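Local coordinates for protein salmonella typhimurium DB7155 bacteriophage DET7 tailspike (Bacteriophage, PDB 2V5I) that probably recognises and hydrolyses the O-antigen polysaccharide of Salmonella as the trimeric, beta-helical receptor-binding tailspike of a myovirus, at residues M359-V373 / Q385-A399. Residues are numbered along the deposited sequence; the frame is centred on the assembly and turned at random.
Sequences MLAHTYNRVFSNITV and QIIIIGDCIVNGIRA
Over one face of the His362 ring lies CG1 of Ile389, a CH-pi contact 4.0 Å from the ring centroid; His316 stacks on the same imidazole, and at its edge NE2 shares a hydrogen bond with Tyr364 OH. The Phe368 ring presents its edge to Cys392 CB and the Ile393 carbonyl. On the inward face of its strand, and with CG anti to its carbonyl carbon (chi1 -62°), Phe368 brings CE1 to 4.2 Å from CD1 of Ile388.

The Arg398 guanidinium has the Ile371 carbonyl over one face and turns its NE and NH2 side to the Thr372 hydroxyl, whose OG1 lies near the guanidinium plane and accepts from both, NE at 2.7 Å. NH2 also donates to Asn370 OD1 at 2.9 Å, but from well above the amide plane, the flat groups 85° apart. Asn370 ND2 goes on to Asn348, and Asn370 of the third subunit packs against the pair. Inside, the bent Met359 chain brings CE to 3.8 Å from Ile388 CG1, and Val373 CG1 meets Ile386 CG1 at 3.6 Å. Where strand 359-364 gives way to the loop at Asn365, Cys392 SG accepts a hydrogen bond from Arg366 N; Thr363 OG1, close to that sulfur, is buried without a hydrogen-bond partner.

Parallel backbone bonding joins Met359-Ala361 to Ile386-Ile388, and after a one-residue shift in register Val367-Thr372 to Ile393-Arg398, with corners at Asn370 and Gly396. Parallel pairing of successive coils, with aliphatic side chains such as Ile371 and Ile397 piled inside, builds the right-handed parallel beta-helix of P22-like tailspikes.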
loop_
_atom_site.group_PDB
_atom_site.type_symbol
_atom_site.label_atom_id
_atom_site.label_comp_id
_atom_site.label_asym_id
_atom_site.label_seq_id
_atom_site.Cartn_x
_atom_site.Cartn_y
_atom_site.Cartn_z
ATOM N N MET A 359 13.143 -7.894 -10.380
ATOM C CA MET A 359 13.647 -8.284 -9.074
ATOM C C MET A 359 14.678 -9.395 -9.234
ATOM O O MET A 359 14.463 -10.327 -9.981
ATOM C CB MET A 359 12.525 -8.757 -8.117
ATOM C CG MET A 359 13.023 -9.043 -6.697
ATOM S SD MET A 359 11.688 -9.315 -5.502
ATOM C CE MET A 359 11.335 -11.048 -5.865
ATOM N N LEU A 360 15.751 -9.329 -8.435
ATOM C CA LEU A 360 16.733 -10.396 -8.377
ATOM C C LEU A 360 17.019 -10.580 -6.910
ATOM O O LEU A 360 17.736 -9.792 -6.272
ATOM C CB LEU A 360 18.013 -10.055 -9.164
ATOM C CG LEU A 360 18.861 -11.263 -9.562
ATOM C CD1 LEU A 360 20.046 -10.795 -10.375
ATOM C CD2 LEU A 360 19.336 -12.063 -8.391
ATOM N N ALA A 361 16.385 -11.598 -6.322
ATOM C CA ALA A 361 16.498 -11.878 -4.925
ATOM C C ALA A 361 17.296 -13.148 -4.750
ATOM O O ALA A 361 16.798 -14.255 -4.936
ATOM C CB ALA A 361 15.093 -12.031 -4.303
ATOM N N HIS A 362 18.528 -12.987 -4.295
ATOM C CA HIS A 362 19.382 -14.112 -3.977
ATOM C C HIS A 362 19.214 -14.416 -2.501
ATOM O O HIS A 362 20.118 -14.210 -1.659
ATOM C CB HIS A 362 20.837 -13.783 -4.335
ATOM C CG HIS A 362 21.710 -14.988 -4.375
ATOM N ND1 HIS A 362 22.797 -15.074 -5.214
ATOM C CD2 HIS A 362 21.667 -16.150 -3.684
ATOM C CE1 HIS A 362 23.377 -16.246 -5.039
ATOM N NE2 HIS A 362 22.711 -16.923 -4.129
ATOM N N THR A 363 18.010 -14.912 -2.178
ATOM C CA THR A 363 17.513 -14.981 -0.830
ATOM C C THR A 363 17.038 -16.378 -0.504
ATOM O O THR A 363 16.710 -17.171 -1.409
ATOM C CB THR A 363 16.344 -14.018 -0.597
ATOM O OG1 THR A 363 15.318 -14.292 -1.577
ATOM C CG2 THR A 363 16.826 -12.584 -0.776
ATOM N N TYR A 364 17.050 -16.645 0.793
ATOM C CA TYR A 364 16.718 -17.933 1.402
ATOM C C TYR A 364 15.808 -17.736 2.574
ATOM O O TYR A 364 16.080 -16.905 3.426
ATOM C CB TYR A 364 18.013 -18.619 1.894
ATOM C CG TYR A 364 19.026 -18.763 0.801
ATOM C CD1 TYR A 364 19.839 -17.691 0.443
ATOM C CD2 TYR A 364 19.150 -19.939 0.099
ATOM C CE1 TYR A 364 20.726 -17.781 -0.579
ATOM C CE2 TYR A 364 20.050 -20.028 -0.955
ATOM C CZ TYR A 364 20.853 -18.960 -1.261
ATOM O OH TYR A 364 21.766 -19.054 -2.285
ATOM N N ASN A 365 14.728 -18.521 2.666
ATOM C CA ASN A 365 13.788 -18.442 3.803
ATOM C C ASN A 365 13.235 -17.043 4.057
ATOM O O ASN A 365 13.111 -16.582 5.229
ATOM C CB ASN A 365 14.430 -18.972 5.091
ATOM C CG ASN A 365 13.395 -19.207 6.231
ATOM O OD1 ASN A 365 12.346 -19.825 6.009
ATOM N ND2 ASN A 365 13.721 -18.760 7.444
ATOM N N ARG A 366 12.915 -16.382 2.930
ATOM C CA ARG A 366 12.316 -15.040 2.983
ATOM C C ARG A 366 10.911 -15.078 2.426
ATOM O O ARG A 366 10.608 -15.863 1.552
ATOM C CB ARG A 366 13.156 -14.075 2.135
ATOM C CG ARG A 366 12.758 -12.587 2.218
ATOM C CD ARG A 366 13.913 -11.638 1.840
ATOM N NE ARG A 366 15.023 -11.717 2.840
ATOM C CZ ARG A 366 16.179 -11.115 2.786
ATOM N NH1 ARG A 366 16.442 -10.293 1.820
ATOM N NH2 ARG A 366 17.041 -11.334 3.776
ATOM N N VAL A 367 10.060 -14.207 2.962
ATOM C CA VAL A 367 8.649 -14.080 2.532
ATOM C C VAL A 367 8.465 -12.765 1.790
ATOM O O VAL A 367 8.806 -11.734 2.300
ATOM C CB VAL A 367 7.664 -14.133 3.724
ATOM C CG1 VAL A 367 6.203 -14.076 3.199
ATOM C CG2 VAL A 367 7.864 -15.401 4.531
ATOM N N PHE A 368 7.783 -12.835 0.636
ATOM C CA PHE A 368 7.449 -11.696 -0.202
ATOM C C PHE A 368 5.924 -11.641 -0.309
ATOM O O PHE A 368 5.326 -12.669 -0.676
ATOM C CB PHE A 368 8.014 -11.904 -1.603
ATOM C CG PHE A 368 9.505 -12.007 -1.636
ATOM C CD1 PHE A 368 10.132 -13.228 -1.478
ATOM C CD2 PHE A 368 10.265 -10.879 -1.926
ATOM C CE1 PHE A 368 11.537 -13.318 -1.501
ATOM C CE2 PHE A 368 11.651 -10.960 -1.917
ATOM C CZ PHE A 368 12.280 -12.172 -1.761
ATOM N N SER A 369 5.261 -10.546 0.115
ATOM C CA SER A 369 3.807 -10.482 0.061
ATOM C C SER A 369 3.387 -9.197 -0.655
ATOM O O SER A 369 3.976 -8.134 -0.428
ATOM C CB SER A 369 3.186 -10.553 1.451
ATOM O OG SER A 369 3.693 -11.677 2.188
ATOM N N ASN A 370 2.370 -9.305 -1.504
ATOM C CA ASN A 370 1.729 -8.149 -2.130
ATOM C C ASN A 370 2.712 -7.386 -3.012
ATOM O O ASN A 370 3.074 -6.239 -2.766
ATOM C CB ASN A 370 1.104 -7.216 -1.100
ATOM C CG ASN A 370 0.061 -6.326 -1.700
ATOM O OD1 ASN A 370 -0.574 -6.692 -2.697
ATOM N ND2 ASN A 370 -0.101 -5.134 -1.135
ATOM N N ILE A 371 3.196 -8.112 -4.018
ATOM C CA ILE A 371 4.293 -7.691 -4.940
ATOM C C ILE A 371 3.707 -7.421 -6.328
ATOM O O ILE A 371 2.880 -8.168 -6.826
ATOM C CB ILE A 371 5.384 -8.806 -5.067
ATOM C CG1 ILE A 371 5.911 -9.260 -3.692
ATOM C CG2 ILE A 371 6.556 -8.319 -5.896
ATOM C CD1 ILE A 371 6.578 -8.199 -2.861
ATOM N N THR A 372 4.185 -6.360 -6.967
ATOM C CA THR A 372 3.813 -6.087 -8.379
ATOM C C THR A 372 5.123 -5.923 -9.121
ATOM O O THR A 372 5.965 -5.102 -8.717
ATOM C CB THR A 372 3.011 -4.750 -8.476
ATOM O OG1 THR A 372 1.759 -4.871 -7.766
ATOM C CG2 THR A 372 2.754 -4.337 -9.902
ATOM N N VAL A 373 5.371 -6.747 -10.144
ATOM C CA VAL A 373 6.565 -6.609 -11.001
ATOM C C VAL A 373 6.086 -6.799 -12.424
ATOM O O VAL A 373 5.938 -7.944 -12.883
ATOM C CB VAL A 373 7.662 -7.657 -10.663
ATOM C CG1 VAL A 373 8.862 -7.418 -11.548
ATOM C CG2 VAL A 373 8.102 -7.564 -9.258
ATOM N N GLN A 385 12.546 -11.914 -15.659
ATOM C CA GLN A 385 11.973 -10.691 -15.073
ATOM C C GLN A 385 12.012 -10.701 -13.561
ATOM O O GLN A 385 12.238 -9.644 -12.930
ATOM C CB GLN A 385 10.573 -10.467 -15.589
ATOM C CG GLN A 385 10.524 -10.147 -17.107
ATOM C CD GLN A 385 9.167 -10.342 -17.740
ATOM O OE1 GLN A 385 8.133 -9.977 -17.188
ATOM N NE2 GLN A 385 9.171 -10.903 -18.932
ATOM N N ILE A 386 11.649 -11.846 -12.962
ATOM C CA ILE A 386 11.536 -11.986 -11.535
ATOM C C ILE A 386 12.370 -13.233 -11.184
ATOM O O ILE A 386 12.044 -14.327 -11.631
ATOM C CB ILE A 386 10.049 -12.193 -11.141
ATOM C CG1 ILE A 386 9.176 -10.988 -11.554
ATOM C CG2 ILE A 386 9.914 -12.508 -9.681
ATOM C CD1 ILE A 386 7.668 -11.353 -11.680
ATOM N N ILE A 387 13.411 -13.079 -10.374
ATOM C CA ILE A 387 14.341 -14.160 -10.030
ATOM C C ILE A 387 14.417 -14.261 -8.513
ATOM O O ILE A 387 14.615 -13.253 -7.835
ATOM C CB ILE A 387 15.730 -13.819 -10.552
ATOM C CG1 ILE A 387 15.706 -13.749 -12.081
ATOM C CG2 ILE A 387 16.772 -14.828 -10.007
ATOM C CD1 ILE A 387 16.685 -12.701 -12.669
ATOM N N ILE A 388 14.166 -15.461 -7.982
ATOM C CA ILE A 388 14.378 -15.773 -6.586
ATOM C C ILE A 388 15.222 -17.034 -6.583
ATOM O O ILE A 388 14.849 -18.021 -7.185
ATOM C CB ILE A 388 13.063 -16.015 -5.800
ATOM C CG1 ILE A 388 12.130 -14.798 -5.920
ATOM C CG2 ILE A 388 13.369 -16.337 -4.344
ATOM C CD1 ILE A 388 10.768 -15.012 -5.281
ATOM N N ILE A 389 16.338 -17.031 -5.851
ATOM C CA ILE A 389 17.284 -18.160 -5.909
ATOM C C ILE A 389 16.971 -19.265 -4.918
ATOM O O ILE A 389 16.960 -20.434 -5.292
ATOM C CB ILE A 389 18.719 -17.670 -5.629
ATOM C CG1 ILE A 389 19.136 -16.649 -6.669
ATOM C CG2 ILE A 389 19.695 -18.853 -5.559
ATOM C CD1 ILE A 389 19.174 -17.153 -8.119
ATOM N N GLY A 390 16.696 -18.912 -3.669
ATOM C CA GLY A 390 16.498 -19.880 -2.609
ATOM C C GLY A 390 15.077 -20.218 -2.227
ATOM O O GLY A 390 14.137 -20.016 -3.021
ATOM N N ASP A 391 14.918 -20.834 -1.051
ATOM C CA ASP A 391 13.642 -21.421 -0.596
ATOM C C ASP A 391 12.736 -20.366 0.035
ATOM O O ASP A 391 12.773 -20.172 1.247
ATOM C CB ASP A 391 13.890 -22.539 0.414
ATOM C CG ASP A 391 14.718 -22.082 1.644
ATOM O OD1 ASP A 391 15.724 -21.322 1.511
ATOM O OD2 ASP A 391 14.348 -22.495 2.773
ATOM N N CYS A 392 11.964 -19.683 -0.802
ATOM C CA CYS A 392 11.172 -18.523 -0.345
ATOM C C CYS A 392 9.667 -18.780 -0.569
ATOM O O CYS A 392 9.282 -19.801 -1.137
ATOM C CB CYS A 392 11.667 -17.285 -1.091
ATOM S SG CYS A 392 13.430 -16.871 -0.557
ATOM N N ILE A 393 8.840 -17.856 -0.073
ATOM C CA ILE A 393 7.367 -17.892 -0.214
ATOM C C ILE A 393 6.977 -16.579 -0.856
ATOM O O ILE A 393 7.489 -15.522 -0.439
ATOM C CB ILE A 393 6.680 -17.973 1.188
ATOM C CG1 ILE A 393 6.994 -19.295 1.894
ATOM C CG2 ILE A 393 5.166 -17.730 1.127
ATOM C CD1 ILE A 393 6.546 -20.487 1.193
ATOM N N VAL A 394 6.135 -16.627 -1.904
ATOM C CA VAL A 394 5.551 -15.413 -2.468
ATOM C C VAL A 394 4.028 -15.511 -2.297
ATOM O O VAL A 394 3.426 -16.482 -2.721
ATOM C CB VAL A 394 5.927 -15.243 -3.955
ATOM C CG1 VAL A 394 5.346 -13.970 -4.474
ATOM C CG2 VAL A 394 7.390 -15.276 -4.065
ATOM N N ASN A 395 3.401 -14.514 -1.636
ATOM C CA ASN A 395 1.966 -14.492 -1.378
ATOM C C ASN A 395 1.400 -13.276 -2.096
ATOM O O ASN A 395 1.435 -12.171 -1.533
ATOM C CB ASN A 395 1.687 -14.193 0.116
ATOM C CG ASN A 395 2.087 -15.290 1.046
ATOM O OD1 ASN A 395 1.763 -16.443 0.810
ATOM N ND2 ASN A 395 2.786 -14.919 2.171
ATOM N N GLY A 396 0.873 -13.426 -3.304
ATOM C CA GLY A 396 0.223 -12.354 -3.995
ATOM C C GLY A 396 1.208 -11.576 -4.838
ATOM O O GLY A 396 2.009 -10.801 -4.320
ATOM N N ILE A 397 1.186 -11.822 -6.142
ATOM C CA ILE A 397 2.136 -11.213 -7.072
ATOM C C ILE A 397 1.458 -10.978 -8.417
ATOM O O ILE A 397 0.930 -11.884 -9.032
ATOM C CB ILE A 397 3.461 -12.026 -7.194
ATOM C CG1 ILE A 397 4.389 -11.377 -8.237
ATOM C CG2 ILE A 397 3.211 -13.531 -7.483
ATOM C CD1 ILE A 397 5.827 -11.837 -8.156
ATOM N N ARG A 398 1.553 -9.727 -8.871
ATOM C CA ARG A 398 1.073 -9.326 -10.185
ATOM C C ARG A 398 2.288 -9.254 -11.065
ATOM O O ARG A 398 3.244 -8.568 -10.720
ATOM C CB ARG A 398 0.389 -7.962 -10.072
ATOM C CG ARG A 398 -0.892 -8.085 -9.254
ATOM C CD ARG A 398 -1.299 -6.880 -8.578
ATOM N NE ARG A 398 -0.390 -6.462 -7.520
ATOM C CZ ARG A 398 -0.553 -6.672 -6.233
ATOM N NH1 ARG A 398 -1.579 -7.385 -5.792
ATOM N NH2 ARG A 398 0.345 -6.159 -5.386
ATOM N N ALA A 399 2.291 -10.045 -12.145
ATOM C CA ALA A 399 3.490 -10.256 -12.952
ATOM C C ALA A 399 3.293 -10.029 -14.459
ATOM O O ALA A 399 4.103 -10.527 -15.241
ATOM C CB ALA A 399 4.037 -11.645 -12.735
HETATM O O HOH W 1 12.193 -22.039 4.359
HETATM O O HOH W 2 2.374 -4.026 -4.519
HETATM O O HOH W 3 7.644 -7.905 -15.429
#